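Long-range contact in putative Type I topoisomerase (Deinococcus radiodurans, PDB 3M4A), which probably relaxes supercoiled DNA as a type IB topoisomerase, breaking and rejoining one strand without ATP: residues Trp92-Lys106 and Glu319-Glu333. Sequence-based numbering, arbitrary orientation. Where two conformers were deposited one is given.
Sequences WQRLTRFAGALPTLK and EGLTRSEGALKRMLE
L332 sits between W92, L95 and T96, at one end of an obliquely antiparallel helix pair (143° between the N-to-C directions, axes 9.4 Å apart) in the largely helical type IB topoisomerase fold. Its CG lies opposite the carbonyl carbon, and the branch divides the work: CD1 reaches L95 CB at 3.8 Å, while CD2 turns to W92 CB. The side chains of T96 and L332 pass each other head to tail, with T96 OG1 against L332 CB. In the T96 conformer modelled here, that hydroxyl also bonds back to W92 O at 2.6 Å, leaving the methyl CG2 against E333 CG; T96 N reaches the same oxygen from the opposite face of its carbonyl plane. One face of the W92 indole is covered by Q93 CG.

One turn earlier in its helix, the extended chain of K329 slants across the flank of helix 92-106. With CG anti to the backbone N (chi1 -168°), its CG and CD pass A99 CB and its CE lies 3.8 Å from T96 O. No direct hydrogen bond joins the segments; a water bridges them instead, accepting from K329 NZ and donating to A99 O.

Near the kink at P103, L321 crosses L102 at about a right angle, its CD2 3.8 Å from L102 CB. L102 CD1 also touches E325 OE2, an oxygen held by H132 and by W241, whose side chain also packs on A99 and L102. E325 and T322 form the capping box that starts helix 323-337: E325 N donates to T322 OG1, and T322 N donates to the anti lone pair of E325 OE1. G320, at a positive phi (+90°) that suits glycine, has no CB to strike P103 CB, so the two backbones come close, and the preceding carbonyl, E319 O, rests 3.5 Å from P103 CB.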
ATOM      1  N   TRP A  92      10.999  -1.003  10.938  1.00 17.60           N
ATOM      2  CA  TRP A  92      10.024  -0.353  11.818  1.00 17.44           C
ATOM      3  C   TRP A  92       9.989   1.161  11.599  1.00 16.30           C
ATOM      4  O   TRP A  92       8.915   1.765  11.661  1.00 15.18           O
ATOM      5  CB  TRP A  92      10.224  -0.705  13.298  1.00 17.90           C
ATOM      6  CG  TRP A  92      11.485  -0.199  13.902  1.00 18.34           C
ATOM      7  CD1 TRP A  92      12.671  -0.856  13.966  1.00 19.12           C
ATOM      8  CD2 TRP A  92      11.690   1.067  14.541  1.00 18.72           C
ATOM      9  NE1 TRP A  92      13.608  -0.083  14.602  1.00 19.34           N
ATOM     10  CE2 TRP A  92      13.035   1.105  14.964  1.00 18.05           C
ATOM     11  CE3 TRP A  92      10.873   2.172  14.793  1.00 18.73           C
ATOM     12  CZ2 TRP A  92      13.584   2.202  15.625  1.00 18.56           C
ATOM     13  CZ3 TRP A  92      11.426   3.273  15.461  1.00 19.61           C
ATOM     14  CH2 TRP A  92      12.763   3.268  15.871  1.00 18.84           C
ATOM     15  N   GLN A  93      11.144   1.757  11.292  1.00 15.57           N
ATOM     16  CA  GLN A  93      11.220   3.191  10.998  1.00 15.89           C
ATOM     17  C   GLN A  93      10.525   3.558   9.687  1.00 15.19           C
ATOM     18  O   GLN A  93       9.732   4.509   9.636  1.00 15.80           O
ATOM     19  CB  GLN A  93      12.680   3.651  10.922  1.00 15.72           C
ATOM     20  CG  GLN A  93      13.441   3.491  12.206  1.00 16.82           C
ATOM     21  CD  GLN A  93      14.899   3.860  12.039  1.00 17.73           C
ATOM     22  OE1 GLN A  93      15.651   3.163  11.363  1.00 21.17           O
ATOM     23  NE2 GLN A  93      15.302   4.955  12.656  1.00 21.57           N
ATOM     24  N   ARG A  94      10.832   2.817   8.629  1.00 14.16           N
ATOM     25  CA  ARG A  94      10.205   3.061   7.333  1.00 13.56           C
ATOM     26  C   ARG A  94       8.685   2.865   7.408  1.00 12.39           C
ATOM     27  O   ARG A  94       7.929   3.670   6.849  1.00 12.12           O
ATOM     28  CB  ARG A  94      10.792   2.173   6.237  1.00 13.53           C
ATOM     29  CG  ARG A  94      10.387   2.617   4.839  1.00 14.34           C
ATOM     30  CD  ARG A  94      10.996   1.738   3.779  1.00 14.94           C
ATOM     31  NE  ARG A  94      10.437   1.987   2.447  1.00 14.80           N
ATOM     32  CZ  ARG A  94      10.895   2.909   1.603  1.00 15.06           C
ATOM     33  NH1 ARG A  94      11.936   3.669   1.929  1.00 15.42           N
ATOM     34  NH2 ARG A  94      10.332   3.055   0.411  1.00 14.86           N
ATOM     35  N   LEU A  95       8.242   1.823   8.105  1.00 12.00           N
ATOM     36  CA  LEU A  95       6.805   1.526   8.194  1.00 11.82           C
ATOM     37  C   LEU A  95       6.029   2.533   9.046  1.00 11.51           C
ATOM     38  O   LEU A  95       4.870   2.831   8.754  1.00 10.32           O
ATOM     39  CB  LEU A  95       6.566   0.111   8.739  1.00 12.06           C
ATOM     40  CG  LEU A  95       6.901  -1.063   7.809  1.00 13.05           C
ATOM     41  CD1 LEU A  95       6.411  -2.375   8.397  1.00 13.86           C
ATOM     42  CD2 LEU A  95       6.323  -0.841   6.416  1.00 12.95           C
ATOM     43  N   THR A  96       6.638   3.037  10.116  1.00 11.22           N
ATOM     44  CA  THR A  96       5.982   4.076  10.911  1.00 11.17           C
ATOM     45  C   THR A  96       5.750   5.305  10.053  1.00 11.12           C
ATOM     46  O   THR A  96       4.688   5.912  10.106  1.00 11.11           O
ATOM     47  CB  THR A  96       6.856   4.475  12.128  0.50 11.28           C
ATOM     48  OG1 THR A  96       7.188   3.302  12.874  0.50 10.67           O
ATOM     49  CG2 THR A  96       6.118   5.453  13.027  0.50 11.11           C
ATOM     50  N   ARG A  97       6.740   5.658   9.243  1.00 11.33           N
ATOM     51  CA  ARG A  97       6.609   6.799   8.363  1.00 10.73           C
ATOM     52  C   ARG A  97       5.603   6.524   7.241  1.00 10.20           C
ATOM     53  O   ARG A  97       4.797   7.383   6.904  1.00 10.70           O
ATOM     54  CB  ARG A  97       7.961   7.205   7.787  1.00 11.21           C
ATOM     55  CG  ARG A  97       7.968   8.609   7.207  1.00 13.13           C
ATOM     56  CD  ARG A  97       7.845   9.709   8.285  1.00 17.19           C
ATOM     57  NE  ARG A  97       9.072   9.873   9.060  1.00 18.87           N
ATOM     58  CZ  ARG A  97      10.137  10.579   8.678  1.00 20.04           C
ATOM     59  NH1 ARG A  97      10.165  11.195   7.502  1.00 20.25           N
ATOM     60  NH2 ARG A  97      11.192  10.665   9.477  1.00 21.06           N
ATOM     61  N   PHE A  98       5.636   5.317   6.687  1.00  9.30           N
ATOM     62  CA  PHE A  98       4.630   4.916   5.691  1.00  9.23           C
ATOM     63  C   PHE A  98       3.206   5.040   6.257  1.00  8.48           C
ATOM     64  O   PHE A  98       2.310   5.557   5.582  1.00  8.57           O
ATOM     65  CB  PHE A  98       4.891   3.489   5.217  1.00  8.22           C
ATOM     66  CG  PHE A  98       3.956   3.024   4.138  1.00  7.91           C
ATOM     67  CD1 PHE A  98       4.018   3.578   2.876  1.00  8.20           C
ATOM     68  CD2 PHE A  98       3.030   2.014   4.377  1.00  8.88           C
ATOM     69  CE1 PHE A  98       3.189   3.157   1.860  1.00  9.15           C
ATOM     70  CE2 PHE A  98       2.182   1.574   3.354  1.00  7.91           C
ATOM     71  CZ  PHE A  98       2.252   2.159   2.108  1.00  7.36           C
ATOM     72  N   ALA A  99       2.993   4.609   7.502  1.00  8.93           N
ATOM     73  CA  ALA A  99       1.688   4.736   8.144  1.00  9.56           C
ATOM     74  C   ALA A  99       1.282   6.202   8.270  1.00 10.38           C
ATOM     75  O   ALA A  99       0.099   6.535   8.211  1.00 11.25           O
ATOM     76  CB  ALA A  99       1.710   4.071   9.521  1.00  9.06           C
ATOM     77  N   GLY A 100       2.274   7.074   8.418  1.00 11.24           N
ATOM     78  CA  GLY A 100       2.038   8.521   8.400  1.00 11.25           C
ATOM     79  C   GLY A 100       1.583   9.094   7.064  1.00 11.82           C
ATOM     80  O   GLY A 100       0.952  10.165   7.046  1.00 13.75           O
ATOM     81  N   ALA A 101       1.907   8.406   5.965  1.00 11.38           N
ATOM     82  CA  ALA A 101       1.541   8.814   4.599  1.00 11.01           C
ATOM     83  C   ALA A 101       0.199   8.225   4.150  1.00 10.69           C
ATOM     84  O   ALA A 101      -0.370   8.659   3.161  1.00 11.13           O
ATOM     85  CB  ALA A 101       2.624   8.413   3.602  1.00 11.18           C
ATOM     86  N   LEU A 102      -0.305   7.228   4.865  1.00 10.16           N
ATOM     87  CA  LEU A 102      -1.520   6.547   4.408  1.00  9.90           C
ATOM     88  C   LEU A 102      -2.780   7.417   4.517  1.00  9.83           C
ATOM     89  O   LEU A 102      -3.638   7.328   3.662  1.00  9.28           O
ATOM     90  CB  LEU A 102      -1.723   5.219   5.153  1.00  9.57           C
ATOM     91  CG  LEU A 102      -0.807   4.046   4.756  1.00  9.82           C
ATOM     92  CD1 LEU A 102      -0.989   2.874   5.740  1.00  8.97           C
ATOM     93  CD2 LEU A 102      -1.070   3.617   3.323  1.00 10.91           C
ATOM     94  N   PRO A 103      -2.921   8.231   5.584  1.00  9.73           N
ATOM     95  CA  PRO A 103      -4.106   9.115   5.602  1.00 10.02           C
ATOM     96  C   PRO A 103      -4.185  10.068   4.408  1.00  9.90           C
ATOM     97  O   PRO A 103      -5.267  10.277   3.850  1.00  9.62           O
ATOM     98  CB  PRO A 103      -3.941   9.889   6.909  1.00 10.07           C
ATOM     99  CG  PRO A 103      -3.085   9.007   7.758  1.00 10.89           C
ATOM    100  CD  PRO A 103      -2.122   8.373   6.818  1.00 10.30           C
ATOM    101  N   THR A 104      -3.045  10.635   4.020  1.00  9.94           N
ATOM    102  CA  THR A 104      -2.979  11.472   2.824  1.00  9.86           C
ATOM    103  C   THR A 104      -3.310  10.694   1.552  1.00  9.32           C
ATOM    104  O   THR A 104      -4.003  11.204   0.658  1.00  8.95           O
ATOM    105  CB  THR A 104      -1.624  12.165   2.714  1.00 10.44           C
ATOM    106  OG1 THR A 104      -1.494  13.073   3.808  1.00 14.19           O
ATOM    107  CG2 THR A 104      -1.514  12.937   1.405  1.00 10.74           C
ATOM    108  N   LEU A 105      -2.797   9.466   1.463  1.00  8.59           N
ATOM    109  CA  LEU A 105      -3.144   8.571   0.359  1.00  8.44           C
ATOM    110  C   LEU A 105      -4.651   8.404   0.248  1.00  8.14           C
ATOM    111  O   LEU A 105      -5.190   8.455  -0.847  1.00  8.28           O
ATOM    112  CB  LEU A 105      -2.517   7.189   0.539  1.00  8.22           C
ATOM    113  CG  LEU A 105      -2.911   6.087  -0.441  1.00  8.23           C
ATOM    114  CD1 LEU A 105      -2.505   6.476  -1.841  1.00  7.59           C
ATOM    115  CD2 LEU A 105      -2.291   4.745   0.002  1.00  8.80           C
ATOM    116  N   LYS A 106      -5.309   8.153   1.379  1.00  8.03           N
ATOM    117  CA  LYS A 106      -6.768   7.955   1.406  1.00  8.46           C
ATOM    118  C   LYS A 106      -7.542   9.174   0.920  1.00  8.13           C
ATOM    119  O   LYS A 106      -8.516   9.047   0.181  1.00  7.09           O
ATOM    120  CB  LYS A 106      -7.238   7.563   2.805  1.00  9.10           C
ATOM    121  CG  LYS A 106      -6.793   6.169   3.227  1.00 11.81           C
ATOM    122  CD  LYS A 106      -7.545   5.103   2.523  1.00 13.63           C
ATOM    123  CE  LYS A 106      -9.013   5.091   2.932  1.00 13.56           C
ATOM    124  NZ  LYS A 106      -9.786   4.236   2.033  1.00 13.49           N
ATOM    125  N   GLU A 319      -6.806   8.908  12.233  1.00 14.31           N
ATOM    126  CA  GLU A 319      -7.809   9.053  11.164  1.00 14.55           C
ATOM    127  C   GLU A 319      -7.178   8.703   9.817  1.00 13.54           C
ATOM    128  O   GLU A 319      -6.057   9.110   9.530  1.00 13.47           O
ATOM    129  CB  GLU A 319      -8.371  10.485  11.111  1.00 15.03           C
ATOM    130  CG  GLU A 319      -9.510  10.665  10.087  1.00 16.65           C
ATOM    131  CD  GLU A 319      -9.830  12.123   9.751  1.00 19.19           C
ATOM    132  OE1 GLU A 319      -9.327  13.050  10.438  1.00 25.22           O
ATOM    133  OE2 GLU A 319     -10.594  12.339   8.771  1.00 25.74           O
ATOM    134  N   GLY A 320      -7.908   7.954   8.994  1.00 12.76           N
ATOM    135  CA  GLY A 320      -7.384   7.513   7.700  1.00 12.44           C
ATOM    136  C   GLY A 320      -6.659   6.175   7.751  1.00 12.15           C
ATOM    137  O   GLY A 320      -6.177   5.690   6.717  1.00 13.22           O
ATOM    138  N   LEU A 321      -6.564   5.603   8.955  1.00  9.93           N
ATOM    139  CA  LEU A 321      -6.083   4.237   9.186  1.00  9.29           C
ATOM    140  C   LEU A 321      -7.227   3.393   9.696  1.00  7.93           C
ATOM    141  O   LEU A 321      -8.133   3.877  10.390  1.00  8.15           O
ATOM    142  CB  LEU A 321      -4.947   4.219  10.227  1.00  8.64           C
ATOM    143  CG  LEU A 321      -3.693   5.022   9.884  1.00  9.51           C
ATOM    144  CD1 LEU A 321      -2.656   4.965  11.030  1.00  8.81           C
ATOM    145  CD2 LEU A 321      -3.071   4.519   8.612  1.00  9.99           C
ATOM    146  N   THR A 322      -7.217   2.106   9.377  1.00  7.19           N
ATOM    147  CA  THR A 322      -8.195   1.216   9.976  1.00  7.64           C
ATOM    148  C   THR A 322      -7.853   1.056  11.465  1.00  7.76           C
ATOM    149  O   THR A 322      -6.752   1.436  11.899  1.00  7.70           O
ATOM    150  CB  THR A 322      -8.210  -0.160   9.306  1.00  7.13           C
ATOM    151  OG1 THR A 322      -6.983  -0.832   9.591  1.00  6.72           O
ATOM    152  CG2 THR A 322      -8.393  -0.033   7.788  1.00  7.24           C
ATOM    153  N   ARG A 323      -8.777   0.489  12.241  1.00  8.90           N
ATOM    154  CA  ARG A 323      -8.548   0.264  13.669  1.00  9.02           C
ATOM    155  C   ARG A 323      -7.255  -0.527  13.890  1.00  8.39           C
ATOM    156  O   ARG A 323      -6.387  -0.111  14.676  1.00  7.68           O
ATOM    157  CB  ARG A 323      -9.736  -0.466  14.287  1.00 10.34           C
ATOM    158  CG  ARG A 323      -9.677  -0.654  15.787  1.00 12.57           C
ATOM    159  CD  ARG A 323     -10.960  -1.308  16.292  1.00 14.62           C
ATOM    160  NE  ARG A 323     -10.810  -1.930  17.608  1.00 19.04           N
ATOM    161  CZ  ARG A 323     -11.811  -2.488  18.291  1.00 20.64           C
ATOM    162  NH1 ARG A 323     -13.052  -2.497  17.801  1.00 24.46           N
ATOM    163  NH2 ARG A 323     -11.577  -3.038  19.477  1.00 23.42           N
ATOM    164  N   SER A 324      -7.085  -1.622  13.153  1.00  7.27           N
ATOM    165  CA  SER A 324      -5.882  -2.437  13.318  0.50  7.05           C
ATOM    166  C   SER A 324      -4.627  -1.714  12.820  1.00  6.33           C
ATOM    167  O   SER A 324      -3.558  -1.882  13.397  1.00  5.86           O
ATOM    168  CB  SER A 324      -6.039  -3.794  12.616  0.50  7.29           C
ATOM    169  OG  SER A 324      -6.334  -3.597  11.251  0.50  8.90           O
ATOM    170  N   GLU A 325      -4.736  -0.913  11.751  1.00  5.11           N
ATOM    171  CA  GLU A 325      -3.595  -0.146  11.248  1.00  5.92           C
ATOM    172  C   GLU A 325      -3.117   0.888  12.280  1.00  5.23           C
ATOM    173  O   GLU A 325      -1.914   1.093  12.457  1.00  5.42           O
ATOM    174  CB  GLU A 325      -3.931   0.563   9.934  1.00  5.54           C
ATOM    175  CG  GLU A 325      -3.886  -0.324   8.718  1.00  5.52           C
ATOM    176  CD  GLU A 325      -4.174   0.425   7.430  1.00  6.75           C
ATOM    177  OE1 GLU A 325      -5.092   1.286   7.419  1.00  5.96           O
ATOM    178  OE2 GLU A 325      -3.490   0.141   6.423  1.00  6.83           O
ATOM    179  N   GLY A 326      -4.076   1.515  12.952  1.00  5.58           N
ATOM    180  CA  GLY A 326      -3.777   2.490  13.982  1.00  5.47           C
ATOM    181  C   GLY A 326      -3.038   1.838  15.126  1.00  5.80           C
ATOM    182  O   GLY A 326      -2.038   2.367  15.612  1.00  6.99           O
ATOM    183  N   ALA A 327      -3.525   0.689  15.562  1.00  5.50           N
ATOM    184  CA  ALA A 327      -2.868  -0.035  16.642  1.00  6.03           C
ATOM    185  C   ALA A 327      -1.469  -0.478  16.217  1.00  6.32           C
ATOM    186  O   ALA A 327      -0.525  -0.425  17.019  1.00  6.34           O
ATOM    187  CB  ALA A 327      -3.704  -1.202  17.112  1.00  6.07           C
ATOM    188  N   LEU A 328      -1.321  -0.915  14.964  1.00  6.22           N
ATOM    189  CA  LEU A 328       0.007  -1.282  14.452  1.00  6.72           C
ATOM    190  C   LEU A 328       0.988  -0.101  14.469  1.00  7.08           C
ATOM    191  O   LEU A 328       2.152  -0.226  14.893  1.00  6.65           O
ATOM    192  CB  LEU A 328      -0.090  -1.870  13.034  1.00  6.30           C
ATOM    193  CG  LEU A 328       1.254  -2.251  12.389  1.00  6.30           C
ATOM    194  CD1 LEU A 328       1.974  -3.300  13.221  1.00  6.21           C
ATOM    195  CD2 LEU A 328       1.035  -2.757  10.964  1.00  6.42           C
ATOM    196  N   LYS A 329       0.520   1.056  14.021  1.00  7.29           N
ATOM    197  CA  LYS A 329       1.342   2.244  14.048  1.00  7.98           C
ATOM    198  C   LYS A 329       1.859   2.512  15.450  1.00  8.28           C
ATOM    199  O   LYS A 329       3.037   2.768  15.629  1.00  7.63           O
ATOM    200  CB  LYS A 329       0.578   3.464  13.569  1.00  8.51           C
ATOM    201  CG  LYS A 329       1.512   4.636  13.310  1.00  8.93           C
ATOM    202  CD  LYS A 329       0.809   5.876  12.872  1.00 10.39           C
ATOM    203  CE  LYS A 329       1.847   6.923  12.482  1.00 13.30           C
ATOM    204  NZ  LYS A 329       1.263   8.275  12.293  1.00 14.98           N
ATOM    205  N   ARG A 330       0.960   2.447  16.421  1.00  8.19           N
ATOM    206  CA  ARG A 330       1.321   2.692  17.818  1.00  9.02           C
ATOM    207  C   ARG A 330       2.265   1.615  18.349  1.00  9.48           C
ATOM    208  O   ARG A 330       3.209   1.933  19.088  1.00  9.13           O
ATOM    209  CB  ARG A 330       0.068   2.815  18.667  1.00  9.28           C
ATOM    210  CG  ARG A 330      -0.669   4.111  18.401  1.00 10.44           C
ATOM    211  CD  ARG A 330      -1.956   4.206  19.184  1.00 11.34           C
ATOM    212  NE  ARG A 330      -1.718   4.135  20.618  1.00 13.75           N
ATOM    213  CZ  ARG A 330      -1.308   5.145  21.373  1.00 14.24           C
ATOM    214  NH1 ARG A 330      -1.087   6.349  20.853  1.00 15.32           N
ATOM    215  NH2 ARG A 330      -1.109   4.944  22.666  1.00 16.74           N
ATOM    216  N   MET A 331       2.046   0.358  17.954  1.00  8.69           N
ATOM    217  CA  MET A 331       2.992  -0.711  18.327  1.00  9.47           C
ATOM    218  C   MET A 331       4.389  -0.446  17.774  1.00  9.56           C
ATOM    219  O   MET A 331       5.389  -0.594  18.499  1.00  9.89           O
ATOM    220  CB  MET A 331       2.491  -2.084  17.876  1.00  9.31           C
ATOM    221  CG  MET A 331       3.410  -3.222  18.257  1.00  9.19           C
ATOM    222  SD  MET A 331       2.884  -4.809  17.576  1.00 10.08           S
ATOM    223  CE  MET A 331       1.653  -5.305  18.758  1.00  8.75           C
ATOM    224  N   LEU A 332       4.485  -0.076  16.501  1.00 10.10           N
ATOM    225  CA  LEU A 332       5.789   0.223  15.910  1.00 11.48           C
ATOM    226  C   LEU A 332       6.435   1.422  16.596  1.00 12.27           C
ATOM    227  O   LEU A 332       7.649   1.435  16.822  1.00 12.56           O
ATOM    228  CB  LEU A 332       5.685   0.476  14.416  1.00 11.40           C
ATOM    229  CG  LEU A 332       5.263  -0.739  13.585  1.00 11.78           C
ATOM    230  CD1 LEU A 332       5.025  -0.296  12.135  1.00 14.79           C
ATOM    231  CD2 LEU A 332       6.298  -1.879  13.648  1.00 12.89           C
ATOM    232  N   GLU A 333       5.622   2.418  16.929  1.00 12.98           N
ATOM    233  CA  GLU A 333       6.122   3.597  17.645  1.00 14.15           C
ATOM    234  C   GLU A 333       6.728   3.249  19.024  1.00 14.14           C
ATOM    235  O   GLU A 333       7.613   3.968  19.507  1.00 14.98           O
ATOM    236  CB  GLU A 333       5.031   4.676  17.746  1.00 14.26           C
ATOM    237  CG  GLU A 333       4.792   5.366  16.398  1.00 16.73           C
ATOM    238  CD  GLU A 333       3.664   6.391  16.407  1.00 17.48           C
ATOM    239  OE1 GLU A 333       2.698   6.247  17.200  1.00 23.58           O
ATOM    240  OE2 GLU A 333       3.746   7.338  15.585  1.00 22.34           O
TER
HETATM  241  O   HOH W   1      -0.818   8.058  10.346  1.00 17.70           O